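Local coordinates for protein probable glutathione reductase (Sinorhizobium meliloti, PDB 4DNA) that probably catalyses the NADPH-dependent reduction of glutathione disulfide to glutathione, working as a homodimer with one FAD bound to each subunit, at residues Y302-V307 and H319-F324; I288-F293 and T308-L313; A278-N283 and S294-P299. All blocks are in the same frame, centred on the assembly; numbering follows the deposited sequence.

Interaction 1 (Y302-V307 and H319-F324). With FAD (flavin-adenine dinucleotide), chain C.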
loop_
_atom_site.group_PDB
_atom_site.type_symbol
_atom_site.label_atom_id
_atom_site.label_comp_id
_atom_site.label_asym_id
_atom_site.label_seq_id
_atom_site.Cartn_x
_atom_site.Cartn_y
_atom_site.Cartn_z
ATOM N N TYR A 302 11.369 -14.493 33.733
ATOM C CA TYR A 302 10.417 -14.361 32.628
ATOM C C TYR A 302 10.973 -14.879 31.309
ATOM O O TYR A 302 12.193 -14.912 31.092
ATOM C CB TYR A 302 10.040 -12.907 32.410
ATOM C CG TYR A 302 9.362 -12.224 33.564
ATOM C CD1 TYR A 302 10.093 -11.804 34.685
ATOM C CD2 TYR A 302 8.003 -11.932 33.511
ATOM C CE1 TYR A 302 9.477 -11.141 35.732
ATOM C CE2 TYR A 302 7.376 -11.270 34.555
ATOM C CZ TYR A 302 8.113 -10.874 35.661
ATOM O OH TYR A 302 7.486 -10.210 36.695
ATOM N N ALA A 303 10.049 -15.257 30.430
ATOM C CA ALA A 303 10.366 -15.697 29.077
ATOM C C ALA A 303 9.458 -15.002 28.056
ATOM O O ALA A 303 8.260 -14.853 28.287
ATOM C CB ALA A 303 10.231 -17.206 28.969
ATOM N N LEU A 304 10.035 -14.584 26.930
ATOM C CA LEU A 304 9.303 -13.886 25.875
ATOM C C LEU A 304 10.024 -14.037 24.540
ATOM O O LEU A 304 11.226 -14.308 24.501
ATOM C CB LEU A 304 9.098 -12.404 26.232
ATOM C CG LEU A 304 10.307 -11.564 26.663
ATOM C CD1 LEU A 304 10.873 -10.839 25.460
ATOM C CD2 LEU A 304 9.945 -10.568 27.752
ATOM N N GLY A 305 9.290 -13.863 23.446
ATOM C CA GLY A 305 9.856 -14.048 22.117
ATOM C C GLY A 305 9.552 -15.426 21.565
ATOM O O GLY A 305 8.669 -16.133 22.078
ATOM N N ASP A 306 10.291 -15.809 20.521
ATOM C CA ASP A 306 10.043 -17.054 19.793
ATOM C C ASP A 306 10.292 -18.297 20.637
ATOM O O ASP A 306 9.818 -19.379 20.295
ATOM C CB ASP A 306 10.861 -17.103 18.510
ATOM C CG ASP A 306 10.298 -16.204 17.430
ATOM O OD1 ASP A 306 9.370 -15.404 17.731
ATOM O OD2 ASP A 306 10.782 -16.294 16.275
ATOM N N VAL A 307 11.019 -18.126 21.740
ATOM C CA VAL A 307 11.264 -19.202 22.693
ATOM C C VAL A 307 9.984 -19.708 23.384
ATOM O O VAL A 307 9.984 -20.798 23.962
ATOM C CB VAL A 307 12.327 -18.791 23.751
ATOM C CG1 VAL A 307 11.807 -17.692 24.669
ATOM C CG2 VAL A 307 12.792 -20.001 24.553
ATOM N N HIS A 319 6.139 -6.464 21.695
ATOM C CA HIS A 319 4.987 -6.113 22.501
ATOM C C HIS A 319 5.041 -6.806 23.829
ATOM O O HIS A 319 4.822 -6.177 24.877
ATOM C CB HIS A 319 3.696 -6.429 21.760
ATOM C CG HIS A 319 2.450 -5.978 22.485
ATOM N ND1 HIS A 319 2.298 -4.721 22.956
ATOM C CD2 HIS A 319 1.280 -6.660 22.796
ATOM C CE1 HIS A 319 1.098 -4.609 23.550
ATOM N NE2 HIS A 319 0.472 -5.797 23.447
ATOM N N GLU A 320 5.346 -8.106 23.794
ATOM C CA GLU A 320 5.577 -8.903 25.002
ATOM C C GLU A 320 6.563 -8.240 25.968
ATOM O O GLU A 320 6.363 -8.282 27.184
ATOM C CB GLU A 320 6.093 -10.289 24.635
ATOM C CG GLU A 320 5.056 -11.210 24.019
ATOM C CD GLU A 320 5.664 -12.504 23.500
ATOM O OE1 GLU A 320 6.910 -12.634 23.544
ATOM O OE2 GLU A 320 4.902 -13.396 23.051
ATOM N N ALA A 321 7.607 -7.631 25.409
ATOM C CA ALA A 321 8.677 -7.018 26.172
ATOM C C ALA A 321 8.270 -5.713 26.843
ATOM O O ALA A 321 8.760 -5.375 27.924
ATOM C CB ALA A 321 9.884 -6.797 25.280
HETATM N N MSE A 322 7.379 -4.980 26.189
HETATM C CA MSE A 322 6.838 -3.754 26.750
HETATM C C MSE A 322 5.882 -4.135 27.828
HETATM O O MSE A 322 5.958 -3.621 28.935
HETATM C CB MSE A 322 6.110 -2.946 25.702
HETATM C CG MSE A 322 7.090 -2.502 24.628
HETATM SE SE MSE A 322 6.193 -1.203 23.440
HETATM C CE MSE A 322 4.669 -2.302 22.777
ATOM N N CYS A 323 4.982 -5.056 27.529
ATOM C CA CYS A 323 4.098 -5.576 28.561
ATOM C C CYS A 323 4.853 -6.093 29.774
ATOM O O CYS A 323 4.381 -5.946 30.898
ATOM C CB CYS A 323 3.149 -6.624 27.997
ATOM S SG CYS A 323 1.892 -5.807 27.008
ATOM N N PHE A 324 6.031 -6.670 29.550
ATOM C CA PHE A 324 6.885 -7.061 30.658
ATOM C C PHE A 324 7.364 -5.848 31.484
ATOM O O PHE A 324 7.183 -5.824 32.700
ATOM C CB PHE A 324 8.085 -7.899 30.203
ATOM C CG PHE A 324 9.226 -7.863 31.181
ATOM C CD1 PHE A 324 9.131 -8.512 32.403
ATOM C CD2 PHE A 324 10.369 -7.117 30.910
ATOM C CE1 PHE A 324 10.163 -8.448 33.319
ATOM C CE2 PHE A 324 11.409 -7.050 31.829
ATOM C CZ PHE A 324 11.305 -7.718 33.032
HETATM P PA FAD C . 15.629 -13.630 18.347
HETATM O O1A FAD C . 15.479 -15.031 17.778
HETATM O O2A FAD C . 15.413 -12.388 17.511
HETATM O O5B FAD C . 17.087 -13.492 19.005
HETATM C C5B FAD C . 17.404 -13.988 20.312
HETATM C C4B FAD C . 18.920 -13.928 20.419
HETATM O O4B FAD C . 19.425 -14.658 21.535
HETATM C C3B FAD C . 19.546 -14.531 19.176
HETATM O O3B FAD C . 20.369 -13.532 18.554
HETATM C C2B FAD C . 20.325 -15.729 19.683
HETATM O O2B FAD C . 21.528 -15.924 18.940
HETATM C C1B FAD C . 20.596 -15.375 21.138
HETATM N N9A FAD C . 20.747 -16.547 22.033
HETATM C C8A FAD C . 20.120 -17.727 21.870
HETATM N N7A FAD C . 20.420 -18.606 22.857
HETATM C C5A FAD C . 21.258 -17.968 23.683
HETATM C C6A FAD C . 21.945 -18.345 24.928
HETATM N N6A FAD C . 21.751 -19.599 25.407
HETATM N N1A FAD C . 22.741 -17.415 25.520
HETATM C C2A FAD C . 22.903 -16.181 24.982
HETATM N N3A FAD C . 22.300 -15.774 23.841
HETATM C C4A FAD C . 21.476 -16.611 23.152
HETATM N N1 FAD C . 8.811 -11.790 11.768
HETATM C C2 FAD C . 8.030 -10.780 11.321
HETATM O O2 FAD C . 7.308 -10.163 12.134
HETATM N N3 FAD C . 8.009 -10.424 10.024
HETATM C C4 FAD C . 8.752 -11.037 9.081
HETATM O O4 FAD C . 8.708 -10.662 7.884
HETATM C C4X FAD C . 9.628 -12.162 9.497
HETATM N N5 FAD C . 10.408 -12.827 8.616
HETATM C C5X FAD C . 11.201 -13.845 9.043
HETATM C C6 FAD C . 12.005 -14.533 8.133
HETATM C C7 FAD C . 12.818 -15.588 8.560
HETATM C C7M FAD C . 13.671 -16.297 7.538
HETATM C C8 FAD C . 12.844 -15.978 10.005
HETATM C C8M FAD C . 13.708 -17.094 10.527
HETATM C C9 FAD C . 12.043 -15.297 10.912
HETATM C C9A FAD C . 11.224 -14.252 10.487
HETATM N N10 FAD C . 10.419 -13.567 11.419
HETATM C C10 FAD C . 9.608 -12.510 10.943
HETATM C "C1'" FAD C . 10.437 -13.971 12.837
HETATM C "C2'" FAD C . 11.271 -13.054 13.719
HETATM O "O2'" FAD C . 12.599 -12.964 13.196
HETATM C "C3'" FAD C . 11.273 -13.557 15.164
HETATM O "O3'" FAD C . 9.917 -13.813 15.548
HETATM C "C4'" FAD C . 11.891 -12.562 16.148
HETATM O "O4'" FAD C . 13.290 -12.420 15.869
HETATM C "C5'" FAD C . 11.710 -13.024 17.583
HETATM O "O5'" FAD C . 12.826 -12.578 18.350
HETATM P P FAD C . 13.202 -13.155 19.813
HETATM O O1P FAD C . 13.110 -12.033 20.830
HETATM O O2P FAD C . 12.475 -14.456 20.054
HETATM O O3P FAD C . 14.767 -13.500 19.702
#

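Interaction 2 (I288-F293 and T308-L313). With FAD (flavin-adenine dinucleotide), chain C.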
loop_
_atom_site.group_PDB
_atom_site.type_symbol
_atom_site.label_atom_id
_atom_site.label_comp_id
_atom_site.label_asym_id
_atom_site.label_seq_id
_atom_site.Cartn_x
_atom_site.Cartn_y
_atom_site.Cartn_z
ATOM N N ILE A 288 9.527 -22.858 26.342
ATOM C CA ILE A 288 9.257 -22.451 27.716
ATOM C C ILE A 288 7.776 -22.124 27.880
ATOM O O ILE A 288 7.184 -21.421 27.053
ATOM C CB ILE A 288 10.109 -21.238 28.149
ATOM C CG1 ILE A 288 11.602 -21.599 28.176
ATOM C CG2 ILE A 288 9.670 -20.747 29.521
ATOM C CD1 ILE A 288 12.547 -20.424 28.074
ATOM N N ILE A 289 7.179 -22.663 28.939
ATOM C CA ILE A 289 5.784 -22.406 29.264
ATOM C C ILE A 289 5.646 -21.129 30.102
ATOM O O ILE A 289 6.280 -20.987 31.160
ATOM C CB ILE A 289 5.166 -23.614 29.985
ATOM C CG1 ILE A 289 4.981 -24.757 28.991
ATOM C CG2 ILE A 289 3.841 -23.256 30.643
ATOM C CD1 ILE A 289 4.798 -26.111 29.645
ATOM N N VAL A 290 4.828 -20.200 29.609
ATOM C CA VAL A 290 4.536 -18.959 30.332
ATOM C C VAL A 290 3.036 -18.706 30.452
ATOM O O VAL A 290 2.237 -19.189 29.645
ATOM C CB VAL A 290 5.203 -17.700 29.685
ATOM C CG1 VAL A 290 6.693 -17.634 29.988
ATOM C CG2 VAL A 290 4.918 -17.633 28.182
ATOM N N ASP A 291 2.670 -17.930 31.467
ATOM C CA ASP A 291 1.344 -17.351 31.534
ATOM C C ASP A 291 1.284 -16.118 30.636
ATOM O O ASP A 291 2.219 -15.839 29.907
ATOM C CB ASP A 291 0.978 -17.026 32.981
ATOM C CG ASP A 291 1.854 -15.950 33.596
ATOM O OD1 ASP A 291 2.655 -15.280 32.893
ATOM O OD2 ASP A 291 1.709 -15.764 34.819
ATOM N N ALA A 292 0.192 -15.374 30.702
ATOM C CA ALA A 292 -0.019 -14.226 29.814
ATOM C C ALA A 292 0.819 -12.982 30.155
ATOM O O ALA A 292 0.701 -11.967 29.482
ATOM C CB ALA A 292 -1.498 -13.874 29.771
ATOM N N PHE A 293 1.643 -13.071 31.202
ATOM C CA PHE A 293 2.518 -11.972 31.623
ATOM C C PHE A 293 3.981 -12.400 31.566
ATOM O O PHE A 293 4.840 -11.832 32.265
ATOM C CB PHE A 293 2.182 -11.506 33.039
ATOM C CG PHE A 293 0.727 -11.259 33.264
ATOM C CD1 PHE A 293 -0.109 -12.290 33.678
ATOM C CD2 PHE A 293 0.189 -9.998 33.080
ATOM C CE1 PHE A 293 -1.461 -12.066 33.891
ATOM C CE2 PHE A 293 -1.159 -9.764 33.292
ATOM C CZ PHE A 293 -1.987 -10.801 33.697
ATOM N N THR A 308 8.902 -18.926 23.307
ATOM C CA THR A 308 7.715 -19.151 24.148
ATOM C C THR A 308 6.547 -19.863 23.497
ATOM O O THR A 308 5.445 -19.867 24.053
ATOM C CB THR A 308 7.158 -17.849 24.777
ATOM O OG1 THR A 308 6.615 -16.996 23.758
ATOM C CG2 THR A 308 8.224 -17.127 25.542
ATOM N N ASP A 309 6.744 -20.479 22.338
ATOM C CA ASP A 309 5.677 -21.340 21.851
ATOM C C ASP A 309 4.673 -20.545 21.004
ATOM O O ASP A 309 3.977 -21.121 20.153
ATOM C CB ASP A 309 4.946 -21.928 23.087
ATOM C CG ASP A 309 4.282 -23.271 22.827
ATOM O OD1 ASP A 309 4.906 -24.169 22.194
ATOM O OD2 ASP A 309 3.129 -23.427 23.299
ATOM N N ARG A 310 4.629 -19.227 21.234
ATOM C CA ARG A 310 3.482 -18.381 20.865
ATOM C C ARG A 310 3.398 -18.070 19.367
ATOM O O ARG A 310 3.722 -18.916 18.525
ATOM C CB ARG A 310 3.466 -17.098 21.724
ATOM C CG ARG A 310 3.232 -17.363 23.221
ATOM C CD ARG A 310 2.726 -16.152 24.014
ATOM N NE ARG A 310 3.793 -15.323 24.591
ATOM C CZ ARG A 310 3.704 -14.659 25.752
ATOM N NH1 ARG A 310 2.596 -14.728 26.496
ATOM N NH2 ARG A 310 4.740 -13.931 26.187
ATOM N N VAL A 311 2.924 -16.879 19.026
ATOM C CA VAL A 311 3.010 -16.424 17.648
ATOM C C VAL A 311 4.442 -15.954 17.437
ATOM O O VAL A 311 4.950 -15.112 18.194
ATOM C CB VAL A 311 2.017 -15.288 17.362
ATOM C CG1 VAL A 311 1.962 -14.984 15.868
ATOM C CG2 VAL A 311 0.644 -15.659 17.898
ATOM N N GLN A 312 5.097 -16.521 16.427
ATOM C CA GLN A 312 6.525 -16.266 16.215
ATOM C C GLN A 312 6.784 -15.143 15.232
ATOM O O GLN A 312 7.190 -15.368 14.083
ATOM C CB GLN A 312 7.267 -17.538 15.813
ATOM C CG GLN A 312 7.506 -18.462 16.999
ATOM C CD GLN A 312 8.102 -19.791 16.605
ATOM O OE1 GLN A 312 8.675 -19.936 15.519
ATOM N NE2 GLN A 312 7.983 -20.772 17.490
ATOM N N LEU A 313 6.544 -13.927 15.707
ATOM C CA LEU A 313 6.767 -12.738 14.918
ATOM C C LEU A 313 7.468 -11.659 15.753
ATOM O O LEU A 313 7.318 -11.616 16.982
ATOM C CB LEU A 313 5.445 -12.234 14.325
ATOM C CG LEU A 313 4.654 -13.180 13.414
ATOM C CD1 LEU A 313 3.224 -12.681 13.310
ATOM C CD2 LEU A 313 5.278 -13.335 12.028
HETATM P PA FAD C . 15.629 -13.630 18.347
HETATM O O1A FAD C . 15.479 -15.031 17.778
HETATM O O2A FAD C . 15.413 -12.388 17.511
HETATM O O5B FAD C . 17.087 -13.492 19.005
HETATM C C5B FAD C . 17.404 -13.988 20.312
HETATM C C4B FAD C . 18.920 -13.928 20.419
HETATM O O4B FAD C . 19.425 -14.658 21.535
HETATM C C3B FAD C . 19.546 -14.531 19.176
HETATM O O3B FAD C . 20.369 -13.532 18.554
HETATM C C2B FAD C . 20.325 -15.729 19.683
HETATM O O2B FAD C . 21.528 -15.924 18.940
HETATM C C1B FAD C . 20.596 -15.375 21.138
HETATM N N9A FAD C . 20.747 -16.547 22.033
HETATM C C8A FAD C . 20.120 -17.727 21.870
HETATM N N7A FAD C . 20.420 -18.606 22.857
HETATM C C5A FAD C . 21.258 -17.968 23.683
HETATM C C6A FAD C . 21.945 -18.345 24.928
HETATM N N6A FAD C . 21.751 -19.599 25.407
HETATM N N1A FAD C . 22.741 -17.415 25.520
HETATM C C2A FAD C . 22.903 -16.181 24.982
HETATM N N3A FAD C . 22.300 -15.774 23.841
HETATM C C4A FAD C . 21.476 -16.611 23.152
HETATM N N1 FAD C . 8.811 -11.790 11.768
HETATM C C2 FAD C . 8.030 -10.780 11.321
HETATM O O2 FAD C . 7.308 -10.163 12.134
HETATM N N3 FAD C . 8.009 -10.424 10.024
HETATM C C4 FAD C . 8.752 -11.037 9.081
HETATM O O4 FAD C . 8.708 -10.662 7.884
HETATM C C4X FAD C . 9.628 -12.162 9.497
HETATM N N5 FAD C . 10.408 -12.827 8.616
HETATM C C5X FAD C . 11.201 -13.845 9.043
HETATM C C6 FAD C . 12.005 -14.533 8.133
HETATM C C7 FAD C . 12.818 -15.588 8.560
HETATM C C7M FAD C . 13.671 -16.297 7.538
HETATM C C8 FAD C . 12.844 -15.978 10.005
HETATM C C8M FAD C . 13.708 -17.094 10.527
HETATM C C9 FAD C . 12.043 -15.297 10.912
HETATM C C9A FAD C . 11.224 -14.252 10.487
HETATM N N10 FAD C . 10.419 -13.567 11.419
HETATM C C10 FAD C . 9.608 -12.510 10.943
HETATM C "C1'" FAD C . 10.437 -13.971 12.837
HETATM C "C2'" FAD C . 11.271 -13.054 13.719
HETATM O "O2'" FAD C . 12.599 -12.964 13.196
HETATM C "C3'" FAD C . 11.273 -13.557 15.164
HETATM O "O3'" FAD C . 9.917 -13.813 15.548
HETATM C "C4'" FAD C . 11.891 -12.562 16.148
HETATM O "O4'" FAD C . 13.290 -12.420 15.869
HETATM C "C5'" FAD C . 11.710 -13.024 17.583
HETATM O "O5'" FAD C . 12.826 -12.578 18.350
HETATM P P FAD C . 13.202 -13.155 19.813
HETATM O O1P FAD C . 13.110 -12.033 20.830
HETATM O O2P FAD C . 12.475 -14.456 20.054
HETATM O O3P FAD C . 14.767 -13.500 19.702
#

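Interaction 3 (A278-N283 and S294-P299)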
loop_
_atom_site.group_PDB
_atom_site.type_symbol
_atom_site.label_atom_id
_atom_site.label_comp_id
_atom_site.label_asym_id
_atom_site.label_seq_id
_atom_site.Cartn_x
_atom_site.Cartn_y
_atom_site.Cartn_z
ATOM N N ALA A 278 17.237 -24.729 36.990
ATOM C CA ALA A 278 16.437 -23.606 37.495
ATOM C C ALA A 278 14.928 -23.906 37.618
ATOM O O ALA A 278 14.128 -22.996 37.857
ATOM C CB ALA A 278 16.671 -22.371 36.633
ATOM N N GLY A 279 14.545 -25.172 37.457
ATOM C CA GLY A 279 13.144 -25.587 37.571
ATOM C C GLY A 279 12.168 -25.015 36.546
ATOM O O GLY A 279 10.952 -25.153 36.720
ATOM N N VAL A 280 12.692 -24.392 35.484
ATOM C CA VAL A 280 11.879 -23.763 34.434
ATOM C C VAL A 280 11.223 -24.808 33.526
ATOM O O VAL A 280 11.853 -25.352 32.617
ATOM C CB VAL A 280 12.688 -22.749 33.566
ATOM C CG1 VAL A 280 11.861 -22.270 32.382
ATOM C CG2 VAL A 280 13.163 -21.549 34.379
ATOM N N ARG A 281 9.943 -25.067 33.791
ATOM C CA ARG A 281 9.115 -26.013 33.037
ATOM C C ARG A 281 9.140 -25.766 31.527
ATOM O O ARG A 281 9.130 -24.612 31.066
ATOM C CB ARG A 281 7.669 -25.939 33.530
ATOM C CG ARG A 281 7.169 -27.119 34.340
ATOM C CD ARG A 281 5.677 -27.240 34.083
ATOM N NE ARG A 281 4.956 -27.912 35.160
ATOM C CZ ARG A 281 3.627 -28.010 35.225
ATOM N NH1 ARG A 281 2.871 -27.468 34.270
ATOM N NH2 ARG A 281 3.051 -28.647 36.244
ATOM N N THR A 282 9.148 -26.866 30.772
ATOM C CA THR A 282 9.242 -26.829 29.315
ATOM C C THR A 282 8.286 -27.850 28.719
ATOM O O THR A 282 8.174 -28.958 29.233
ATOM C CB THR A 282 10.693 -27.115 28.854
ATOM O OG1 THR A 282 11.066 -26.175 27.856
ATOM C CG2 THR A 282 10.876 -28.551 28.311
ATOM N N ASN A 283 7.607 -27.482 27.638
ATOM C CA ASN A 283 6.704 -28.416 26.976
ATOM C C ASN A 283 7.427 -29.407 26.078
ATOM O O ASN A 283 8.646 -29.355 25.934
ATOM C CB ASN A 283 5.574 -27.691 26.243
ATOM C CG ASN A 283 6.013 -27.029 24.951
ATOM O OD1 ASN A 283 7.114 -27.247 24.443
ATOM N ND2 ASN A 283 5.122 -26.222 24.396
ATOM N N SER A 294 4.246 -13.419 30.747
ATOM C CA SER A 294 5.600 -13.898 30.450
ATOM C C SER A 294 6.339 -14.540 31.642
ATOM O O SER A 294 7.545 -14.738 31.603
ATOM C CB SER A 294 6.434 -12.779 29.793
ATOM O OG SER A 294 5.735 -12.147 28.717
ATOM N N ARG A 295 5.602 -14.892 32.688
ATOM C CA ARG A 295 6.191 -15.555 33.846
ATOM C C ARG A 295 6.434 -17.019 33.554
ATOM O O ARG A 295 5.514 -17.748 33.188
ATOM C CB ARG A 295 5.280 -15.445 35.065
ATOM C CG ARG A 295 5.167 -14.066 35.682
ATOM C CD ARG A 295 3.715 -13.813 36.044
ATOM N NE ARG A 295 3.434 -14.010 37.462
ATOM C CZ ARG A 295 2.262 -14.409 37.949
ATOM N NH1 ARG A 295 1.254 -14.699 37.136
ATOM N NH2 ARG A 295 2.099 -14.535 39.263
ATOM N N THR A 296 7.685 -17.433 33.720
ATOM C CA THR A 296 8.053 -18.841 33.689
ATOM C C THR A 296 7.516 -19.472 34.956
ATOM O O THR A 296 6.895 -18.797 35.778
ATOM C CB THR A 296 9.584 -19.053 33.689
ATOM O OG1 THR A 296 10.111 -18.736 34.984
ATOM C CG2 THR A 296 10.259 -18.205 32.636
ATOM N N SER A 297 7.786 -20.760 35.125
ATOM C CA SER A 297 7.364 -21.463 36.316
ATOM C C SER A 297 8.289 -21.180 37.503
ATOM O O SER A 297 8.027 -21.629 38.612
ATOM C CB SER A 297 7.262 -22.959 36.038
ATOM O OG SER A 297 8.549 -23.494 35.818
ATOM N N THR A 298 9.368 -20.437 37.269
ATOM C CA THR A 298 10.210 -19.950 38.364
ATOM C C THR A 298 9.995 -18.451 38.579
ATOM O O THR A 298 10.098 -17.669 37.628
ATOM C CB THR A 298 11.699 -20.233 38.119
ATOM O OG1 THR A 298 11.871 -21.615 37.796
ATOM C CG2 THR A 298 12.521 -19.909 39.366
ATOM N N PRO A 299 9.673 -18.058 39.825
ATOM C CA PRO A 299 9.361 -16.708 40.274
ATOM C C PRO A 299 10.178 -15.571 39.676
ATOM O O PRO A 299 9.609 -14.694 39.012
ATOM C CB PRO A 299 9.577 -16.804 41.776
ATOM C CG PRO A 299 9.051 -18.168 42.085
ATOM C CD PRO A 299 9.355 -19.035 40.883
#

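Interaction 1 (Y302-V307 and H319-F324)
Y302 CG stands anti to its carbonyl carbon (chi1 -61°) and F324 CG anti to its amide N (chi1 158°), which brings the two rings into a T-shaped stack between strand 301-303 and helix 314-329 of the Rossmann-type FAD domain. F324 supplies the edge: its CE1 sits over the centre of the Y302 face, 3.6 Å from Y302 CD1, with the planes at 64°. Tyrosine suits this place, since its ring packs in the interior while OH bonds to E328. Replacing it with alanine removes the face that meets the F324 edge and would probably leave a gap and E328 without its hydroxyl partner. L304 continues the apolar seam, CD2 lying 4.1 Å from F324 CB and CD1 lying 4.2 Å from A321 CB, where a small residue lets the helix come near. Beyond it lie G305 and D306, the GD pair of the family's second FAD signature. G305 N donates to E320 OE1 at 2.7 Å, meeting it almost end-on, and E320 OE2 is salt-bridged to R310, so both carboxylate oxygens are held. Glycine suits 305, its CA 3.4 Å from FAD O2P, and D306 N donates to that oxygen at 2.6 Å.

Interaction 2 (I288-F293 and T308-L313)
T308 and V290 begin the packing of two irregular loops on the FAD domain's Rossmann-type fold: 308-313 links strand 301-303 to helix 314-329, whereas the loop 288-293 belongs to the long connection leading into that strand. T308 CA lies 3.7 Å from I288 O, and T308 CB meets V290 CG2 at 4.1 Å. Threonine serves two ends at once here: its carbon side packs on V290, while OG1 turns back to bond to G305 O. The next residue, D309, adopts a positive phi and turns the chain. R310 follows, and a bend at chi3 (-90°) lays its flat guanidinium over V290, whose CG2 stands above the centre of one face, 4.0 Å from R310 CZ. The valine methyl thus packs on the poorly hydrated flat face, while the rim N-H groups go to polar partners: NE is engaged by E320, and NH2 bonds to S294. NH1 comes within 3.6 Å of D291 O, on the Asx turn in which D291 OD1 accepts from F293 N at 3.0 Å; the other carboxylate oxygen of D291 pairs with R295. Farther on, Q312 centres an inverse gamma turn that swings the loop to the cofactor. L313, the N-cap residue of helix 314-329, then reaches the flavin, its CB 3.5 Å from FAD O2.

Interaction 3 (A278-N283 and S294-P299)
An ST turn at T296-T298 sets the frame of this contact, offering neighbouring hydroxyls to the backbone of 278-283 from within the long loop that leads into strand 301-303. T298 N donates to T296 OG1 at 2.9 Å, which closes the turn; the same hydroxyl bonds to I301 O, so a single threonine oxygen ties the turn to the start of the strand. From this curved chain T298 and S297 reach across. T298 OG1 donates to A278 O at 2.6 Å, lying in the carbonyl plane, and gets there because it sits anti to its own carbonyl carbon (chi1 -51°). S297 OG accepts from R281 N at 2.9 Å in an almost straight bond (171°), a role that suits serine: the hydroxyl is short enough to fit against the main chain. The CB of R281 also rests on that oxygen, 3.5 Å from S297 OG, while the rest of the long side chain, extended from CG to NE, runs off from the contact.

In the fold, T296 opens the TxxxxhyhhGD signature of FAD-binding Rossmann-type domains, the segment that continues through the strand to D306, while 278-283 lies earlier in the same connection. Between the two hydroxyl bonds V280 makes the apolar part of the contact. Its CG1 approaches T296 CB at 4.2 Å, and CG2 lies 3.7 Å from T298 OG1; the branched side chain also reaches I288 and I301, so a valine fills the seam between turn and strand without bringing a polar group into it. G279, just before, has a positive phi of 64° that a residue without CB adopts easily, and this bend lets A278 O and R281 N lie within range of successive residues of the turn.

All three contacts gather round strand 301-303 and the loops at its two ends. Interaction 1 is the core one: every residue touching there is buried, and aromatic and aliphatic packing is joined to a carboxylate grip and to the cofactor phosphate. Interaction 2 is partly buried and relies on a charged group laid over a methyl; its R310 is salt-bridged to E320 of interaction 1, which joins the two, and both touch FAD. Interaction 3 lies farther out, with several exposed residues, and uses hydroxyl-to-backbone bonds away from the cofactor. S294 is one of its links to the others: its O probably accepts from A303 N and its OG probably from R310 NH2.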